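Cbs-cp12 (Microcystis aeruginosa PCC 7806, PDB 5NMU) is a fusion of paired CBS domains with a CP12 domain that assembles as a hexamer and probably takes part in redox regulation of photosynthesis. Local coordinates at residues Val120-Ile123 against Leu124-Asp128; Leu97-Gln100 against Thr101-Arg104; Ile52-Glu55 against Thr56-Val59. All blocks are in the same frame, centred on the assembly; numbering follows the deposited sequence.

Interaction 1: residues Val120-Ile123 against Leu124-Asp128; sequences VSDI and LFKSD
Lys126 doubles back along helix 120-126 to reach Asp122, one turn earlier. Its CB starts 3.4 Å from Asp122 O, the carbonyl that also accepts Lys126 N, and CG is already drawing away from that oxygen. The chain then folds at CG-CD (chi3 -86°), which brings CE within 3.6 Å of Asp122 OD1 and lets NZ close a salt bridge of 2.7 Å to that oxygen, approaching from above the carboxylate plane. The two side chains thus run side by side. NZ has a second partner in Ile10 O; OD1 is also bonded to Thr12 OG1, while OD2 takes Ser119 N, just before the helix. Replacing Asp122 with alanine would probably leave the Lys126 ammonium without its charged mate, and Ser119 N and Thr12 OG1 without this acceptor. On another side of the helix, the Phe125 ring lies obliquely by Ser121 O, with CG 3.3 Å from it, and the Ser121 hydroxyl is bonded to Glu55 and Arg37 of the second subunit. Beyond Phe125, Ser127 N still closes a bond of 3.0 Å to Ile123 O. This is an i, i+4 salt bridge on the closing helix of the second CBS motif.

Interaction 2: residues Leu97-Gln100 against Thr101-Arg104; sequences LFAQ and TRIR
A Schellman motif ends helix 91-101, and its apolar pair is Phe98 with Ile103. Ile103 N reaches back five residues to Phe98 O at 3.1 Å, while Arg102 N makes a weak bond of 3.5 Å to Ala99 O inside it. The turn depends on Arg102, whose positive phi of 59° swings the chain out of the helix. Ile103 CG1 then comes within 3.6 Å of Phe98 CD1, approaching the ring obliquely, and the two side chains cross at about a right angle. The Ile103 chi1 of 58° sets CG1 between its backbone N and carbonyl carbon, and from there Ile103 CD1 also reaches the Phe98 ring. Within the second CBS motif, this turn leads from the helix into strand 105-110, and Phe98 also packs on Val120 and on Tyr60 of the second subunit. One residue earlier, Leu97 O is gripped twice by Thr101: N and OG1 each lie 2.9 Å from Leu97 O and arrive from opposite faces of its carbonyl plane. Beside them Leu97 CD1 meets Thr101 CG2 at 3.9 Å. The Arg102 chain bends at chi2 and chi3 to curl over the helix end, where NE makes a weak 3.0 Å bond to Ala99 O, NH2 another.

Interaction 3: residues Ile52-Glu55 against Thr56-Val59; sequences IVTE and TDIV
Thr54 and Asp57 exchange bonds in a capping box where strand 51-54 runs into helix 55-63, and this is the tightly held part of the contact. Thr54 is the N-cap: its OG1 accepts Asp57 N at 3.0 Å, with a fairly straight N-H angle of 158°, and takes a weaker bond from Thr56 N. In return Asp57 OD2 accepts Thr54 N at 2.8 Å, on the anti side of the carboxylate. With OG1 set between the backbone N and the carbonyl carbon (chi1 70°), the Thr54 hydroxyl faces the first turn. The Thr-x-x-Asp spacing resembles that of CBS domains that bind adenosine nucleotides, though the resemblance does not establish binding here. Toward the core the touch is lighter and apolar: Val53 CG2 sits 4.3 Å from Ile58 CG1, and Ile58 continues onto Val28 and Met31 of helix 24-34. Glu55 is buried too, its OE1 bonded to Ser121 of the second subunit. The outer side of Thr54 and Asp57, both partly exposed, is the watered one. Asp57 OD1 pairs with Lys61 in a salt bridge, and a negative carboxylate at the helix start would suit the helix dipole. A water lies 2.6 Å from Asp57 OD2 and 3.1 Å from Ile52 O.

Along the chain the order is interaction 3, then 2, then 1. Interaction 3 lies in the first CBS motif, where strand 51-54 passes into helix 55-63; interactions 2 and 1 belong to the second, on helices 91-101 and 120-126. Interactions 1 and 2 have centres about 14 Å apart and touch: Val120 N probably bonds to Arg104 O at 2.8 Å, and Val120 and Ile123 pack on Phe98. Interaction 2 also meets interaction 3, about 15 Å away between centres, through Arg104 against Thr56. Interactions 1 and 3 do not touch within the chain, yet Ser121 of one subunit bonds to Glu55 of another, so the two CBS motifs meet across a subunit interface.

Interaction 1: residues Val120-Ile123 against Leu124-Asp128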
loop_
_atom_site.group_PDB
_atom_site.type_symbol
_atom_site.label_atom_id
_atom_site.label_comp_id
_atom_site.label_asym_id
_atom_site.label_seq_id
_atom_site.Cartn_x
_atom_site.Cartn_y
_atom_site.Cartn_z
ATOM N N VAL A 120 -13.773 15.142 -1.798
ATOM C CA VAL A 120 -14.719 14.055 -1.819
ATOM C C VAL A 120 -16.092 14.461 -1.336
ATOM O O VAL A 120 -17.081 13.982 -1.912
ATOM C CB VAL A 120 -14.204 12.786 -1.079
ATOM C CG1 VAL A 120 -13.112 12.172 -1.922
ATOM C CG2 VAL A 120 -13.705 13.061 0.343
ATOM N N SER A 121 -16.152 15.347 -0.336
ATOM C CA SER A 121 -17.408 15.893 0.176
ATOM C C SER A 121 -18.145 16.751 -0.917
ATOM O O SER A 121 -19.343 16.621 -1.100
ATOM C CB SER A 121 -17.168 16.753 1.419
ATOM O OG SER A 121 -16.376 16.078 2.380
ATOM N N ASP A 122 -17.401 17.608 -1.621
ATOM C CA ASP A 122 -17.964 18.380 -2.716
ATOM C C ASP A 122 -18.579 17.455 -3.739
ATOM O O ASP A 122 -19.669 17.721 -4.206
ATOM C CB ASP A 122 -16.940 19.276 -3.380
ATOM C CG ASP A 122 -16.399 20.329 -2.461
ATOM O OD1 ASP A 122 -17.169 21.030 -1.758
ATOM O OD2 ASP A 122 -15.167 20.467 -2.479
ATOM N N ILE A 123 -17.937 16.329 -4.010
ATOM C CA ILE A 123 -18.499 15.394 -4.922
ATOM C C ILE A 123 -19.763 14.737 -4.339
ATOM O O ILE A 123 -20.801 14.674 -5.021
ATOM C CB ILE A 123 -17.496 14.306 -5.340
ATOM C CG1 ILE A 123 -16.311 14.953 -6.064
ATOM C CG2 ILE A 123 -18.165 13.300 -6.271
ATOM C CD1 ILE A 123 -15.133 14.051 -6.327
ATOM N N LEU A 124 -19.683 14.248 -3.109
ATOM C CA LEU A 124 -20.799 13.545 -2.514
ATOM C C LEU A 124 -22.033 14.442 -2.474
ATOM O O LEU A 124 -23.128 14.010 -2.848
ATOM C CB LEU A 124 -20.475 13.082 -1.104
ATOM C CG LEU A 124 -21.611 12.468 -0.266
ATOM C CD1 LEU A 124 -22.189 11.285 -0.993
ATOM C CD2 LEU A 124 -21.106 12.007 1.102
ATOM N N PHE A 125 -21.838 15.686 -2.050
ATOM C CA PHE A 125 -22.943 16.578 -1.854
ATOM C C PHE A 125 -23.433 17.308 -3.094
ATOM O O PHE A 125 -24.555 17.736 -3.108
ATOM C CB PHE A 125 -22.613 17.604 -0.773
ATOM C CG PHE A 125 -22.223 17.023 0.545
ATOM C CD1 PHE A 125 -22.758 15.826 1.011
ATOM C CD2 PHE A 125 -21.373 17.728 1.363
ATOM C CE1 PHE A 125 -22.451 15.338 2.291
ATOM C CE2 PHE A 125 -21.033 17.248 2.613
ATOM C CZ PHE A 125 -21.567 16.041 3.075
ATOM N N LYS A 126 -22.617 17.489 -4.116
ATOM C CA LYS A 126 -23.024 18.355 -5.228
ATOM C C LYS A 126 -22.849 17.764 -6.610
ATOM O O LYS A 126 -23.209 18.385 -7.583
ATOM C CB LYS A 126 -22.259 19.696 -5.122
ATOM C CG LYS A 126 -22.680 20.575 -3.945
ATOM C CD LYS A 126 -21.736 21.776 -3.676
ATOM C CE LYS A 126 -20.572 21.371 -2.789
ATOM N NZ LYS A 126 -19.400 22.262 -2.791
ATOM N N SER A 127 -22.275 16.575 -6.745
ATOM C CA SER A 127 -22.172 15.971 -8.059
ATOM C C SER A 127 -23.534 15.377 -8.424
ATOM O O SER A 127 -24.352 15.027 -7.551
ATOM C CB SER A 127 -21.093 14.889 -8.053
ATOM O OG SER A 127 -21.000 14.224 -9.258
ATOM N N ASP A 128 -23.737 15.242 -9.724
ATOM C CA ASP A 128 -24.937 14.644 -10.322
ATOM C C ASP A 128 -24.773 13.129 -10.598
ATOM O O ASP A 128 -25.493 12.551 -11.426
ATOM C CB ASP A 128 -25.254 15.386 -11.617
ATOM C CG ASP A 128 -24.105 15.302 -12.661
ATOM O OD1 ASP A 128 -23.036 14.699 -12.359
ATOM O OD2 ASP A 128 -24.261 15.838 -13.780
#

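Interaction 2: residues Leu97-Gln100 against Thr101-Arg104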
loop_
_atom_site.group_PDB
_atom_site.type_symbol
_atom_site.label_atom_id
_atom_site.label_comp_id
_atom_site.label_asym_id
_atom_site.label_seq_id
_atom_site.Cartn_x
_atom_site.Cartn_y
_atom_site.Cartn_z
ATOM N N LEU A 97 -9.631 10.457 -10.528
ATOM C CA LEU A 97 -8.326 10.954 -10.096
ATOM C C LEU A 97 -8.083 10.686 -8.594
ATOM O O LEU A 97 -6.981 10.253 -8.180
ATOM C CB LEU A 97 -8.225 12.483 -10.335
ATOM C CG LEU A 97 -6.912 13.194 -10.012
ATOM C CD1 LEU A 97 -5.740 12.636 -10.784
ATOM C CD2 LEU A 97 -6.981 14.695 -10.222
ATOM N N PHE A 98 -9.078 11.064 -7.787
ATOM C CA PHE A 98 -8.965 10.976 -6.329
ATOM C C PHE A 98 -8.807 9.502 -5.928
ATOM O O PHE A 98 -7.942 9.194 -5.121
ATOM C CB PHE A 98 -10.147 11.616 -5.634
ATOM C CG PHE A 98 -10.135 13.126 -5.606
ATOM C CD1 PHE A 98 -9.141 13.889 -6.225
ATOM C CD2 PHE A 98 -11.165 13.780 -4.975
ATOM C CE1 PHE A 98 -9.176 15.287 -6.171
ATOM C CE2 PHE A 98 -11.218 15.158 -4.903
ATOM C CZ PHE A 98 -10.230 15.921 -5.514
ATOM N N ALA A 99 -9.593 8.616 -6.543
ATOM C CA ALA A 99 -9.493 7.170 -6.283
ATOM C C ALA A 99 -8.123 6.614 -6.646
ATOM O O ALA A 99 -7.544 5.888 -5.864
ATOM C CB ALA A 99 -10.592 6.404 -7.013
ATOM N N GLN A 100 -7.588 7.033 -7.790
ATOM C CA GLN A 100 -6.336 6.510 -8.295
ATOM C C GLN A 100 -5.116 7.027 -7.568
ATOM O O GLN A 100 -4.117 6.307 -7.526
ATOM C CB GLN A 100 -6.093 6.875 -9.765
ATOM C CG GLN A 100 -6.995 6.147 -10.750
ATOM C CD GLN A 100 -6.834 6.672 -12.175
ATOM O OE1 GLN A 100 -7.235 6.011 -13.110
ATOM N NE2 GLN A 100 -6.270 7.881 -12.341
ATOM N N THR A 101 -5.140 8.287 -7.156
ATOM C CA THR A 101 -4.056 8.853 -6.389
ATOM C C THR A 101 -4.279 8.700 -4.856
ATOM O O THR A 101 -3.402 9.048 -4.121
ATOM C CB THR A 101 -3.778 10.336 -6.778
ATOM O OG1 THR A 101 -4.880 11.180 -6.418
ATOM C CG2 THR A 101 -3.554 10.448 -8.328
ATOM N N ARG A 102 -5.444 8.222 -4.415
ATOM C CA ARG A 102 -5.779 8.030 -3.007
ATOM C C ARG A 102 -5.692 9.333 -2.263
ATOM O O ARG A 102 -5.039 9.362 -1.245
ATOM C CB ARG A 102 -4.850 7.019 -2.308
ATOM C CG ARG A 102 -4.657 5.658 -3.003
ATOM C CD ARG A 102 -5.621 4.576 -2.499
ATOM N NE ARG A 102 -6.712 4.252 -3.446
ATOM C CZ ARG A 102 -7.910 3.727 -3.118
ATOM N NH1 ARG A 102 -8.275 3.484 -1.821
ATOM N NH2 ARG A 102 -8.784 3.483 -4.111
ATOM N N ILE A 103 -6.302 10.399 -2.778
ATOM C CA ILE A 103 -6.457 11.644 -2.046
ATOM C C ILE A 103 -7.924 11.924 -1.912
ATOM O O ILE A 103 -8.731 11.278 -2.568
ATOM C CB ILE A 103 -5.793 12.852 -2.722
ATOM C CG1 ILE A 103 -6.362 13.051 -4.131
ATOM C CG2 ILE A 103 -4.261 12.673 -2.697
ATOM C CD1 ILE A 103 -5.772 14.251 -4.837
ATOM N N ARG A 104 -8.265 12.872 -1.058
ATOM C CA ARG A 104 -9.664 13.229 -0.807
ATOM C C ARG A 104 -9.948 14.675 -1.160
ATOM O O ARG A 104 -11.112 15.101 -1.072
ATOM C CB ARG A 104 -10.024 12.931 0.645
ATOM C CG ARG A 104 -10.026 11.412 0.881
ATOM C CD ARG A 104 -9.724 11.020 2.278
ATOM N NE ARG A 104 -8.436 11.561 2.768
ATOM C CZ ARG A 104 -7.252 10.983 2.693
ATOM N NH1 ARG A 104 -7.108 9.795 2.138
ATOM N NH2 ARG A 104 -6.203 11.619 3.197
#

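Interaction 3: residues Ile52-Glu55 against Thr56-Val59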
loop_
_atom_site.group_PDB
_atom_site.type_symbol
_atom_site.label_atom_id
_atom_site.label_comp_id
_atom_site.label_asym_id
_atom_site.label_seq_id
_atom_site.Cartn_x
_atom_site.Cartn_y
_atom_site.Cartn_z
ATOM N N ILE A 52 -0.575 21.476 -0.562
ATOM C CA ILE A 52 -1.779 21.295 0.220
ATOM C C ILE A 52 -1.406 20.622 1.547
ATOM O O ILE A 52 -0.528 19.765 1.601
ATOM C CB ILE A 52 -2.870 20.480 -0.546
ATOM C CG1 ILE A 52 -4.236 20.514 0.219
ATOM C CG2 ILE A 52 -2.406 19.034 -0.793
ATOM C CD1 ILE A 52 -5.403 20.089 -0.649
ATOM N N VAL A 53 -2.097 21.044 2.599
ATOM C CA VAL A 53 -2.075 20.401 3.903
ATOM C C VAL A 53 -3.539 20.151 4.313
ATOM O O VAL A 53 -4.420 21.052 4.158
ATOM C CB VAL A 53 -1.239 21.213 4.924
ATOM C CG1 VAL A 53 -1.753 22.603 5.176
ATOM C CG2 VAL A 53 -1.163 20.460 6.227
ATOM N N THR A 54 -3.789 18.918 4.746
ATOM C CA THR A 54 -5.145 18.425 5.014
ATOM C C THR A 54 -5.333 18.050 6.433
ATOM O O THR A 54 -4.346 17.857 7.165
ATOM C CB THR A 54 -5.482 17.158 4.220
ATOM O OG1 THR A 54 -4.737 16.029 4.712
ATOM C CG2 THR A 54 -5.221 17.382 2.716
ATOM N N GLU A 55 -6.598 17.924 6.823
ATOM C CA GLU A 55 -6.945 17.367 8.141
ATOM C C GLU A 55 -6.242 16.050 8.484
ATOM O O GLU A 55 -5.876 15.824 9.650
ATOM C CB GLU A 55 -8.454 17.212 8.295
ATOM C CG GLU A 55 -9.101 16.246 7.300
ATOM C CD GLU A 55 -10.584 16.101 7.516
ATOM O OE1 GLU A 55 -11.086 16.781 8.392
ATOM O OE2 GLU A 55 -11.259 15.314 6.786
ATOM N N THR A 56 -6.114 15.181 7.488
ATOM C CA THR A 56 -5.539 13.863 7.625
ATOM C C THR A 56 -4.036 14.013 7.819
ATOM O O THR A 56 -3.472 13.276 8.638
ATOM C CB THR A 56 -5.937 12.949 6.395
ATOM O OG1 THR A 56 -7.378 12.827 6.313
ATOM C CG2 THR A 56 -5.457 11.620 6.539
ATOM N N ASP A 57 -3.377 14.975 7.154
ATOM C CA ASP A 57 -1.953 15.200 7.426
ATOM C C ASP A 57 -1.755 15.570 8.909
ATOM O O ASP A 57 -0.795 15.102 9.563
ATOM C CB ASP A 57 -1.338 16.357 6.589
ATOM C CG ASP A 57 -1.361 16.095 5.069
ATOM O OD1 ASP A 57 -0.988 14.968 4.682
ATOM O OD2 ASP A 57 -1.723 17.012 4.285
ATOM N N ILE A 58 -2.599 16.499 9.366
ATOM C CA ILE A 58 -2.495 17.024 10.688
ATOM C C ILE A 58 -2.745 15.937 11.760
ATOM O O ILE A 58 -1.942 15.762 12.646
ATOM C CB ILE A 58 -3.360 18.268 10.887
ATOM C CG1 ILE A 58 -2.788 19.411 10.044
ATOM C CG2 ILE A 58 -3.350 18.699 12.352
ATOM C CD1 ILE A 58 -3.747 20.550 9.810
ATOM N N VAL A 59 -3.833 15.199 11.620
ATOM C CA VAL A 59 -4.159 14.131 12.548
ATOM C C VAL A 59 -3.153 12.968 12.516
ATOM O O VAL A 59 -2.719 12.470 13.602
ATOM C CB VAL A 59 -5.600 13.646 12.266
ATOM C CG1 VAL A 59 -5.924 12.405 13.088
ATOM C CG2 VAL A 59 -6.582 14.770 12.541
HETATM O O HOH W 1 -1.356 16.809 1.690
HETATM O O HOH W 2 -3.984 14.139 3.369
#